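PDB 3MES: choline kinase from Cryptosporidium parvum, which probably phosphorylates choline, and perhaps ethanolamine, at the expense of ATP. Local coordinates for residues B[56-61]-B[103-108]; B[200-205]-B[230-235]; B[256-261]-B[350-355]. All blocks are in the same frame, centred on the assembly; numbering follows the deposited sequence.

Contact 1: residues B[56-61]-B[103-108]. With ADP (adenosine-5'-diphosphate), chain I.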
loop_
_atom_site.group_PDB
_atom_site.type_symbol
_atom_site.label_atom_id
_atom_site.label_comp_id
_atom_site.label_asym_id
_atom_site.label_seq_id
_atom_site.Cartn_x
_atom_site.Cartn_y
_atom_site.Cartn_z
ATOM N N GLY B 56 7.308 4.444 36.076
ATOM C CA GLY B 56 7.691 5.795 36.468
ATOM C C GLY B 56 8.308 6.544 35.300
ATOM O O GLY B 56 7.992 7.706 35.056
ATOM N N ILE B 57 9.192 5.867 34.576
ATOM C CA ILE B 57 9.849 6.454 33.414
ATOM C C ILE B 57 8.847 6.796 32.314
ATOM O O ILE B 57 9.006 7.792 31.608
ATOM C CB ILE B 57 10.933 5.513 32.852
ATOM C CG1 ILE B 57 12.129 5.462 33.807
ATOM C CG2 ILE B 57 11.369 5.962 31.460
ATOM C CD1 ILE B 57 13.192 4.454 33.417
ATOM N N CYS B 58 7.811 5.972 32.180
ATOM C CA CYS B 58 6.795 6.171 31.150
ATOM C C CYS B 58 5.863 7.345 31.449
ATOM O O CYS B 58 5.622 8.187 30.584
ATOM C CB CYS B 58 5.981 4.891 30.933
ATOM S SG CYS B 58 6.866 3.563 30.065
ATOM N N ARG B 59 5.339 7.404 32.672
ATOM C CA ARG B 59 4.394 8.460 33.023
ATOM C C ARG B 59 5.067 9.825 32.967
ATOM O O ARG B 59 4.410 10.845 32.763
ATOM C CB ARG B 59 3.788 8.235 34.412
ATOM C CG ARG B 59 3.882 6.816 34.920
ATOM C CD ARG B 59 2.581 6.344 35.558
ATOM N NE ARG B 59 1.779 7.425 36.130
ATOM C CZ ARG B 59 1.931 7.911 37.359
ATOM N NH1 ARG B 59 2.876 7.431 38.160
ATOM N NH2 ARG B 59 1.141 8.887 37.785
ATOM N N LYS B 60 6.383 9.835 33.142
ATOM C CA LYS B 60 7.136 11.080 33.215
ATOM C C LYS B 60 7.485 11.633 31.838
ATOM O O LYS B 60 7.641 12.842 31.665
ATOM C CB LYS B 60 8.414 10.872 34.034
ATOM C CG LYS B 60 9.324 12.085 34.084
ATOM C CD LYS B 60 10.541 11.824 34.956
ATOM C CE LYS B 60 11.389 13.078 35.112
ATOM N NZ LYS B 60 12.490 12.877 36.097
ATOM N N ASN B 61 7.601 10.745 30.857
ATOM C CA ASN B 61 8.113 11.128 29.547
ATOM C C ASN B 61 7.106 10.995 28.409
ATOM O O ASN B 61 7.260 11.622 27.361
ATOM C CB ASN B 61 9.379 10.330 29.231
ATOM C CG ASN B 61 10.509 10.625 30.199
ATOM O OD1 ASN B 61 11.174 11.655 30.098
ATOM N ND2 ASN B 61 10.730 9.719 31.147
ATOM N N PRO B 103 -1.469 4.944 23.426
ATOM C CA PRO B 103 -2.041 4.012 24.394
ATOM C C PRO B 103 -1.103 2.838 24.666
ATOM O O PRO B 103 -1.079 2.305 25.775
ATOM C CB PRO B 103 -3.313 3.523 23.696
ATOM C CG PRO B 103 -3.031 3.679 22.251
ATOM C CD PRO B 103 -2.177 4.905 22.135
ATOM N N ARG B 104 -0.342 2.443 23.651
ATOM C CA ARG B 104 0.667 1.401 23.798
ATOM C C ARG B 104 2.018 1.928 23.332
ATOM O O ARG B 104 2.093 2.691 22.372
ATOM C CB ARG B 104 0.282 0.157 22.992
ATOM C CG ARG B 104 -0.997 -0.519 23.468
ATOM C CD ARG B 104 -1.576 -1.456 22.411
ATOM N NE ARG B 104 -0.797 -2.682 22.257
ATOM C CZ ARG B 104 -0.923 -3.752 23.039
ATOM N NH1 ARG B 104 -1.793 -3.744 24.041
ATOM N NH2 ARG B 104 -0.176 -4.827 22.825
ATOM N N ILE B 105 3.082 1.532 24.020
ATOM C CA ILE B 105 4.429 1.903 23.606
ATOM C C ILE B 105 5.374 0.714 23.699
ATOM O O ILE B 105 5.048 -0.306 24.310
ATOM C CB ILE B 105 4.998 3.087 24.429
ATOM C CG1 ILE B 105 5.254 2.675 25.881
ATOM C CG2 ILE B 105 4.079 4.295 24.342
ATOM C CD1 ILE B 105 6.521 1.861 26.074
ATOM N N LEU B 106 6.541 0.852 23.079
ATOM C CA LEU B 106 7.558 -0.189 23.098
ATOM C C LEU B 106 8.743 0.296 23.925
ATOM O O LEU B 106 9.418 1.253 23.553
ATOM C CB LEU B 106 7.996 -0.522 21.667
ATOM C CG LEU B 106 8.924 -1.714 21.422
ATOM C CD1 LEU B 106 10.344 -1.414 21.881
ATOM C CD2 LEU B 106 8.382 -2.967 22.093
ATOM N N PHE B 107 8.978 -0.354 25.060
ATOM C CA PHE B 107 10.066 0.040 25.952
ATOM C C PHE B 107 11.302 -0.801 25.673
ATOM O O PHE B 107 11.311 -2.005 25.920
ATOM C CB PHE B 107 9.644 -0.115 27.414
ATOM C CG PHE B 107 10.472 0.691 28.376
ATOM C CD1 PHE B 107 10.005 1.901 28.867
ATOM C CD2 PHE B 107 11.714 0.242 28.790
ATOM C CE1 PHE B 107 10.763 2.647 29.752
ATOM C CE2 PHE B 107 12.476 0.984 29.677
ATOM C CZ PHE B 107 11.999 2.188 30.157
ATOM N N ARG B 108 12.348 -0.160 25.162
ATOM C CA ARG B 108 13.555 -0.870 24.759
ATOM C C ARG B 108 14.738 -0.564 25.673
ATOM O O ARG B 108 15.145 0.588 25.813
ATOM C CB ARG B 108 13.912 -0.525 23.309
ATOM C CG ARG B 108 15.205 -1.147 22.820
ATOM C CD ARG B 108 15.535 -0.695 21.402
ATOM N NE ARG B 108 14.565 -1.179 20.424
ATOM C CZ ARG B 108 14.638 -2.363 19.821
ATOM N NH1 ARG B 108 15.636 -3.190 20.101
ATOM N NH2 ARG B 108 13.714 -2.721 18.940
HETATM P PB ADP I . 16.529 -7.225 19.144
HETATM O O1B ADP I . 16.799 -7.864 20.486
HETATM O O2B ADP I . 16.951 -5.779 19.044
HETATM O O3B ADP I . 16.928 -8.083 17.966
HETATM P PA ADP I . 14.098 -6.685 17.795
HETATM O O1A ADP I . 14.586 -7.438 16.580
HETATM O O2A ADP I . 14.042 -5.179 17.789
HETATM O O3A ADP I . 14.925 -7.163 19.092
HETATM O "O5'" ADP I . 12.645 -7.253 18.174
HETATM C "C5'" ADP I . 11.472 -6.630 17.675
HETATM C "C4'" ADP I . 10.349 -7.648 17.740
HETATM O "O4'" ADP I . 9.454 -7.281 18.787
HETATM C "C3'" ADP I . 9.560 -7.640 16.444
HETATM O "O3'" ADP I . 9.580 -8.941 15.858
HETATM C "C2'" ADP I . 8.151 -7.253 16.831
HETATM O "O2'" ADP I . 7.331 -8.422 16.848
HETATM C "C1'" ADP I . 8.287 -6.682 18.231
HETATM N N9 ADP I . 8.523 -5.222 18.146
HETATM C C8 ADP I . 9.723 -4.615 18.220
HETATM N N7 ADP I . 9.602 -3.267 18.112
HETATM C C5 ADP I . 8.291 -2.996 17.964
HETATM C C6 ADP I . 7.469 -1.775 17.796
HETATM N N6 ADP I . 8.042 -0.548 17.765
HETATM N N1 ADP I . 6.131 -1.930 17.678
HETATM C C2 ADP I . 5.553 -3.147 17.708
HETATM N N3 ADP I . 6.234 -4.297 17.860
HETATM C C4 ADP I . 7.583 -4.288 17.989
#
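Ile57 and Cys58 of helix 51-61 meet the Phe107 ring from two directions. Ile57 CG2 comes in at the ring edge, near its plane, 3.8 Å from Phe107 CE1. With CG1 beside the backbone N (chi1 -71°), the CG2 branch is the one turned to the ring. Cys58 SG approaches obliquely, 3.7 Å from Phe107 CD1, in a sulfur-aromatic contact. Cys58 SG also lies 4.4 Å from Ile105 CD1, a looser contact. No hydrogen bond joins the two segments; apolar and sulfur-aromatic packing makes the contact. Asn61 ND2 gives a nearly straight bond (163°) of 2.6 Å to Ile57 O, on a lone pair in the carbonyl plane.

Leu106 and Arg108 serve the bound ADP instead. Leu106 CG lies 3.7 Å from ADP N7. The Arg108 guanidinium grips both phosphates. Arg108 NH2 bonds almost straight (174°) to ADP O2A at 2.7 Å; Arg108 NH1 bonds to ADP O2B at 3.1 Å, more bent. A salt bridge from Arg108 NE to Glu149 probably helps position the group. Strand 104-109 runs between strands 85-91 and 146-150 in the antiparallel sheet of the kinase-like N-terminal lobe. Phe87, Phe143 and Ile148 also pack on Phe107, and Trp65 on Cys58.

Contact 2: residues B[200-205]-B[230-235]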
loop_
_atom_site.group_PDB
_atom_site.type_symbol
_atom_site.label_atom_id
_atom_site.label_comp_id
_atom_site.label_asym_id
_atom_site.label_seq_id
_atom_site.Cartn_x
_atom_site.Cartn_y
_atom_site.Cartn_z
ATOM N N LYS B 200 31.995 -5.584 2.724
ATOM C CA LYS B 200 32.560 -5.326 4.043
ATOM C C LYS B 200 31.925 -6.240 5.081
ATOM O O LYS B 200 32.619 -6.923 5.835
ATOM C CB LYS B 200 32.336 -3.869 4.446
ATOM C CG LYS B 200 32.858 -2.857 3.447
ATOM C CD LYS B 200 32.555 -1.441 3.907
ATOM C CE LYS B 200 32.867 -0.430 2.817
ATOM N NZ LYS B 200 32.591 0.962 3.268
ATOM N N ARG B 201 30.598 -6.242 5.114
ATOM C CA ARG B 201 29.853 -7.033 6.086
ATOM C C ARG B 201 30.189 -8.517 5.974
ATOM O O ARG B 201 30.375 -9.194 6.986
ATOM C CB ARG B 201 28.350 -6.803 5.916
ATOM C CG ARG B 201 27.470 -7.648 6.818
ATOM C CD ARG B 201 26.068 -7.072 6.898
ATOM N NE ARG B 201 26.045 -5.814 7.640
ATOM C CZ ARG B 201 24.994 -5.004 7.713
ATOM N NH1 ARG B 201 23.869 -5.307 7.081
ATOM N NH2 ARG B 201 25.071 -3.883 8.415
ATOM N N ILE B 202 30.272 -9.017 4.744
ATOM C CA ILE B 202 30.622 -10.415 4.521
ATOM C C ILE B 202 32.009 -10.739 5.066
ATOM O O ILE B 202 32.194 -11.737 5.761
ATOM C CB ILE B 202 30.556 -10.801 3.030
ATOM C CG1 ILE B 202 29.100 -10.963 2.589
ATOM C CG2 ILE B 202 31.326 -12.086 2.783
ATOM C CD1 ILE B 202 28.934 -11.355 1.134
ATOM N N TYR B 203 32.985 -9.894 4.747
ATOM C CA TYR B 203 34.340 -10.097 5.240
ATOM C C TYR B 203 34.361 -9.985 6.764
ATOM O O TYR B 203 34.988 -10.794 7.453
ATOM C CB TYR B 203 35.311 -9.093 4.612
ATOM C CG TYR B 203 35.348 -9.137 3.100
ATOM C CD1 TYR B 203 35.436 -7.971 2.350
ATOM C CD2 TYR B 203 35.283 -10.347 2.420
ATOM C CE1 TYR B 203 35.467 -8.011 0.967
ATOM C CE2 TYR B 203 35.313 -10.397 1.042
ATOM C CZ TYR B 203 35.402 -9.229 0.319
ATOM O OH TYR B 203 35.430 -9.283 -1.055
ATOM N N LEU B 204 33.658 -8.987 7.283
ATOM C CA LEU B 204 33.585 -8.774 8.720
ATOM C C LEU B 204 32.991 -9.988 9.431
ATOM O O LEU B 204 33.520 -10.449 10.443
ATOM C CB LEU B 204 32.740 -7.537 9.026
ATOM C CG LEU B 204 33.132 -6.759 10.276
ATOM C CD1 LEU B 204 34.401 -5.967 9.997
ATOM C CD2 LEU B 204 31.999 -5.836 10.711
ATOM N N TRP B 205 31.887 -10.503 8.900
ATOM C CA TRP B 205 31.217 -11.645 9.516
ATOM C C TRP B 205 31.938 -12.960 9.233
ATOM O O TRP B 205 31.806 -13.923 9.991
ATOM C CB TRP B 205 29.747 -11.722 9.092
ATOM C CG TRP B 205 28.907 -10.626 9.675
ATOM C CD1 TRP B 205 29.292 -9.714 10.617
ATOM C CD2 TRP B 205 27.531 -10.348 9.387
ATOM N NE1 TRP B 205 28.247 -8.874 10.918
ATOM C CE2 TRP B 205 27.154 -9.243 10.178
ATOM C CE3 TRP B 205 26.582 -10.921 8.534
ATOM C CZ2 TRP B 205 25.870 -8.700 10.141
ATOM C CZ3 TRP B 205 25.310 -10.380 8.496
ATOM C CH2 TRP B 205 24.965 -9.281 9.296
ATOM N N GLU B 230 35.973 -20.563 -0.029
ATOM C CA GLU B 230 36.646 -20.433 -1.315
ATOM C C GLU B 230 35.839 -19.555 -2.263
ATOM O O GLU B 230 36.396 -18.738 -2.997
ATOM C CB GLU B 230 36.870 -21.808 -1.945
ATOM C CG GLU B 230 37.694 -22.760 -1.095
ATOM C CD GLU B 230 37.983 -24.066 -1.808
ATOM O OE1 GLU B 230 38.638 -24.942 -1.206
ATOM O OE2 GLU B 230 37.556 -24.217 -2.972
ATOM N N GLU B 231 34.521 -19.732 -2.242
ATOM C CA GLU B 231 33.624 -18.963 -3.097
ATOM C C GLU B 231 33.719 -17.472 -2.796
ATOM O O GLU B 231 33.640 -16.642 -3.701
ATOM C CB GLU B 231 32.179 -19.438 -2.922
ATOM C CG GLU B 231 31.928 -20.865 -3.375
ATOM C CD GLU B 231 31.793 -20.987 -4.882
ATOM O OE1 GLU B 231 31.199 -20.081 -5.505
ATOM O OE2 GLU B 231 32.274 -21.995 -5.441
ATOM N N ILE B 232 33.890 -17.139 -1.523
ATOM C CA ILE B 232 33.952 -15.744 -1.098
ATOM C C ILE B 232 35.051 -14.965 -1.816
ATOM O O ILE B 232 34.901 -13.775 -2.092
ATOM C CB ILE B 232 34.130 -15.628 0.428
ATOM C CG1 ILE B 232 32.870 -16.128 1.139
ATOM C CG2 ILE B 232 34.428 -14.193 0.825
ATOM C CD1 ILE B 232 32.888 -15.937 2.637
ATOM N N ASP B 233 36.152 -15.639 -2.126
ATOM C CA ASP B 233 37.268 -14.999 -2.817
ATOM C C ASP B 233 36.868 -14.491 -4.201
ATOM O O ASP B 233 37.436 -13.520 -4.701
ATOM C CB ASP B 233 38.453 -15.962 -2.935
ATOM C CG ASP B 233 39.099 -16.263 -1.596
ATOM O OD1 ASP B 233 39.206 -15.338 -0.761
ATOM O OD2 ASP B 233 39.505 -17.426 -1.380
ATOM N N GLN B 234 35.891 -15.153 -4.816
ATOM C CA GLN B 234 35.435 -14.789 -6.158
ATOM C C GLN B 234 34.200 -13.899 -6.109
ATOM O O GLN B 234 33.729 -13.423 -7.141
ATOM C CB GLN B 234 35.092 -16.045 -6.961
ATOM C CG GLN B 234 36.214 -17.057 -7.087
ATOM C CD GLN B 234 35.737 -18.374 -7.678
ATOM O OE1 GLN B 234 36.467 -19.039 -8.416
ATOM N NE2 GLN B 234 34.501 -18.755 -7.357
ATOM N N LEU B 235 33.683 -13.680 -4.905
ATOM C CA LEU B 235 32.375 -13.057 -4.727
ATOM C C LEU B 235 32.251 -11.675 -5.365
ATOM O O LEU B 235 31.212 -11.341 -5.931
ATOM C CB LEU B 235 32.015 -12.999 -3.240
ATOM C CG LEU B 235 30.521 -12.938 -2.925
ATOM C CD1 LEU B 235 29.748 -13.883 -3.830
ATOM C CD2 LEU B 235 30.272 -13.264 -1.462
#
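The Tyr203 ring meets Ile232 with its edge: Ile232 CG2 lies near the ring plane, 3.9 Å from Tyr203 CE2. The phenol OH goes on to a hydrogen bond with Glu236, just past the second segment, which probably limits how the ring can turn. The other flat group, the Trp205 indole, has one face filled from within its own helix. Arg201 CG sits 3.5 Å above the Trp205 ring plane, over its centre. Trp205 also meets the ring of Trp374, which belongs to the decamethonium pocket, with the planes at about 50°.

Helix 198-214 packs on residues 232-235, which follow on from helix 222-231 toward helix 235-239, in the mostly helical C-terminal lobe of the kinase-like fold. Ile202 carries the buried centre. Its CG1 stands beside the backbone N (chi1 -76°), and the extended branch brings Ile202 CD1 to 3.5 Å from Leu235 CD2. These two side chains are roughly perpendicular. Ile202 CG2 lies 4.2 Å from Ile232 CD1, where the two isoleucines run alongside in opposing directions. Helix 364-376 closes over the same apolar patch: Thr370 touches Ile202, Leu373 touches Ile232, and Ile369 touches Leu235.

Contact 3: residues B[256-261]-B[350-355]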
loop_
_atom_site.group_PDB
_atom_site.type_symbol
_atom_site.label_atom_id
_atom_site.label_comp_id
_atom_site.label_asym_id
_atom_site.label_seq_id
_atom_site.Cartn_x
_atom_site.Cartn_y
_atom_site.Cartn_z
ATOM N N TYR B 256 23.812 0.673 -16.200
ATOM C CA TYR B 256 23.244 -0.463 -16.921
ATOM C C TYR B 256 21.955 -0.988 -16.302
ATOM O O TYR B 256 21.133 -1.590 -16.991
ATOM C CB TYR B 256 24.269 -1.592 -17.027
ATOM C CG TYR B 256 25.398 -1.290 -17.982
ATOM C CD1 TYR B 256 25.293 -1.608 -19.331
ATOM C CD2 TYR B 256 26.567 -0.686 -17.538
ATOM C CE1 TYR B 256 26.322 -1.333 -20.208
ATOM C CE2 TYR B 256 27.602 -0.407 -18.409
ATOM C CZ TYR B 256 27.471 -0.733 -19.744
ATOM O OH TYR B 256 28.495 -0.460 -20.620
ATOM N N SER B 257 21.782 -0.762 -15.003
ATOM C CA SER B 257 20.601 -1.244 -14.292
ATOM C C SER B 257 20.530 -0.672 -12.882
ATOM O O SER B 257 21.524 -0.677 -12.156
ATOM C CB SER B 257 20.602 -2.772 -14.230
ATOM O OG SER B 257 19.545 -3.250 -13.413
ATOM N N PRO B 258 19.350 -0.166 -12.493
ATOM C CA PRO B 258 19.164 0.365 -11.144
ATOM C C PRO B 258 19.368 -0.714 -10.081
ATOM O O PRO B 258 19.262 -0.436 -8.889
ATOM C CB PRO B 258 17.712 0.852 -11.155
ATOM C CG PRO B 258 17.409 1.105 -12.601
ATOM C CD PRO B 258 18.166 0.045 -13.343
ATOM N N ALA B 259 19.661 -1.936 -10.513
ATOM C CA ALA B 259 20.001 -3.003 -9.580
ATOM C C ALA B 259 21.298 -2.657 -8.854
ATOM O O ALA B 259 21.496 -3.023 -7.694
ATOM C CB ALA B 259 20.140 -4.326 -10.311
ATOM N N PHE B 260 22.180 -1.944 -9.547
ATOM C CA PHE B 260 23.469 -1.568 -8.979
ATOM C C PHE B 260 23.432 -0.123 -8.489
ATOM O O PHE B 260 24.463 0.512 -8.274
ATOM C CB PHE B 260 24.586 -1.792 -9.998
ATOM C CG PHE B 260 24.715 -3.225 -10.442
ATOM C CD1 PHE B 260 25.435 -4.137 -9.688
ATOM C CD2 PHE B 260 24.107 -3.662 -11.605
ATOM C CE1 PHE B 260 25.553 -5.455 -10.092
ATOM C CE2 PHE B 260 24.222 -4.977 -12.014
ATOM C CZ PHE B 260 24.946 -5.874 -11.256
ATOM N N SER B 261 22.221 0.382 -8.312
ATOM C CA SER B 261 22.019 1.705 -7.759
ATOM C C SER B 261 22.393 1.694 -6.279
ATOM O O SER B 261 22.207 0.687 -5.590
ATOM C CB SER B 261 20.559 2.118 -7.933
ATOM O OG SER B 261 20.360 3.463 -7.549
ATOM N N GLN B 350 8.485 -3.534 -19.880
ATOM C CA GLN B 350 9.567 -2.631 -20.250
ATOM C C GLN B 350 10.938 -3.281 -20.065
ATOM O O GLN B 350 11.115 -4.158 -19.220
ATOM C CB GLN B 350 9.459 -1.321 -19.466
ATOM C CG GLN B 350 8.236 -0.496 -19.842
ATOM C CD GLN B 350 7.920 0.591 -18.834
ATOM O OE1 GLN B 350 8.571 0.704 -17.794
ATOM N NE2 GLN B 350 6.910 1.398 -19.135
ATOM N N GLN B 351 11.888 -2.908 -20.878
ATOM C CA GLN B 351 13.202 -3.524 -20.821
ATOM C C GLN B 351 14.016 -3.211 -19.569
ATOM O O GLN B 351 14.782 -4.001 -19.165
ATOM C CB GLN B 351 13.968 -3.274 -22.132
ATOM C CG GLN B 351 15.312 -3.906 -22.266
ATOM C CD GLN B 351 15.305 -5.414 -22.568
ATOM O OE1 GLN B 351 15.882 -6.218 -21.840
ATOM N NE2 GLN B 351 14.709 -5.781 -23.667
ATOM N N ILE B 352 13.775 -2.073 -18.934
ATOM C CA ILE B 352 14.440 -1.749 -17.675
ATOM C C ILE B 352 14.075 -2.750 -16.579
ATOM O O ILE B 352 14.857 -2.994 -15.661
ATOM C CB ILE B 352 14.112 -0.314 -17.209
ATOM C CG1 ILE B 352 14.960 0.061 -15.995
ATOM C CG2 ILE B 352 12.629 -0.174 -16.892
ATOM C CD1 ILE B 352 14.756 1.487 -15.533
ATOM N N VAL B 353 12.885 -3.332 -16.681
ATOM C CA VAL B 353 12.453 -4.342 -15.720
ATOM C C VAL B 353 13.074 -5.699 -16.044
ATOM O O VAL B 353 13.644 -6.356 -15.174
ATOM C CB VAL B 353 10.921 -4.466 -15.679
ATOM C CG1 VAL B 353 10.510 -5.678 -14.861
ATOM C CG2 VAL B 353 10.305 -3.197 -15.108
ATOM N N HIS B 354 12.964 -6.108 -17.304
ATOM C CA HIS B 354 13.555 -7.357 -17.765
ATOM C C HIS B 354 15.021 -7.459 -17.354
ATOM O O HIS B 354 15.461 -8.489 -16.855
ATOM C CB HIS B 354 13.424 -7.470 -19.285
ATOM C CG HIS B 354 14.007 -8.727 -19.854
ATOM N ND1 HIS B 354 15.319 -8.817 -20.270
ATOM C CD2 HIS B 354 13.450 -9.940 -20.093
ATOM C CE1 HIS B 354 15.549 -10.033 -20.735
ATOM N NE2 HIS B 354 14.431 -10.735 -20.638
ATOM N N ILE B 355 15.773 -6.385 -17.564
ATOM C CA ILE B 355 17.189 -6.364 -17.216
ATOM C C ILE B 355 17.415 -6.425 -15.706
ATOM O O ILE B 355 18.216 -7.228 -15.222
ATOM C CB ILE B 355 17.890 -5.114 -17.774
ATOM C CG1 ILE B 355 18.026 -5.213 -19.292
ATOM C CG2 ILE B 355 19.258 -4.943 -17.138
ATOM C CD1 ILE B 355 18.769 -4.050 -19.910
#
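Ile352 and Ile355, one turn apart on helix 351-362, touch the loop at Pro258 and at Tyr256 and Ser257. Gln350 comes first, at the N-cap position. Its side chain turns back to the preceding loop, bonded to Met347 N and Gln345 O. Ile352 follows in the first turn. Ile352 is fully extended (chi1 -173°) and ends with CD1 4.0 Å from Pro258 CG. The proline ring stands crosswise to this chain. Ile355 then points at the loop and meets it through CG2. Ile355 CG2 lies 3.8 Å from Tyr256 O. It is almost as near to Ser257 CB, so it fits against backbone and side chain together.

No hydrogen bond crosses between the two segments. Within the loop, Phe260 N bonds to Ser257 O at 3.0 Å, across the short 3-10 segment at Pro258 and Ala259. The contact is plain packing near the surface, away from the ligand sites. The loop joins helix 247-254 to strand 262-265. Met356 and Ala359, further along helix 351-362, also touch Ser257 and Ala259. Leu338 of helix 327-342 packs on both Pro258 and Ile352.

From the N terminus the three contacts follow in series, and none nests in or crosses another. Contact 1 closes a loop holding the first two strands of the sheet, 73-78 and 85-91, and so ties the N-terminal helix to the nucleotide-binding part. Contact 2 closes the shortest loop, a mainly helical one, and joins helix 198-214 to the chain after helix 222-231. Contact 3 closes the longest, with 88 residues between its segments; these include Glu271, Glu304 and Tyr307 of the magnesium site. It joins the loop before strand 262-265 to the start of helix 351-362. Contact 1 lies across the chain's centre from the other two, its centre about 42 Å from that of contact 2.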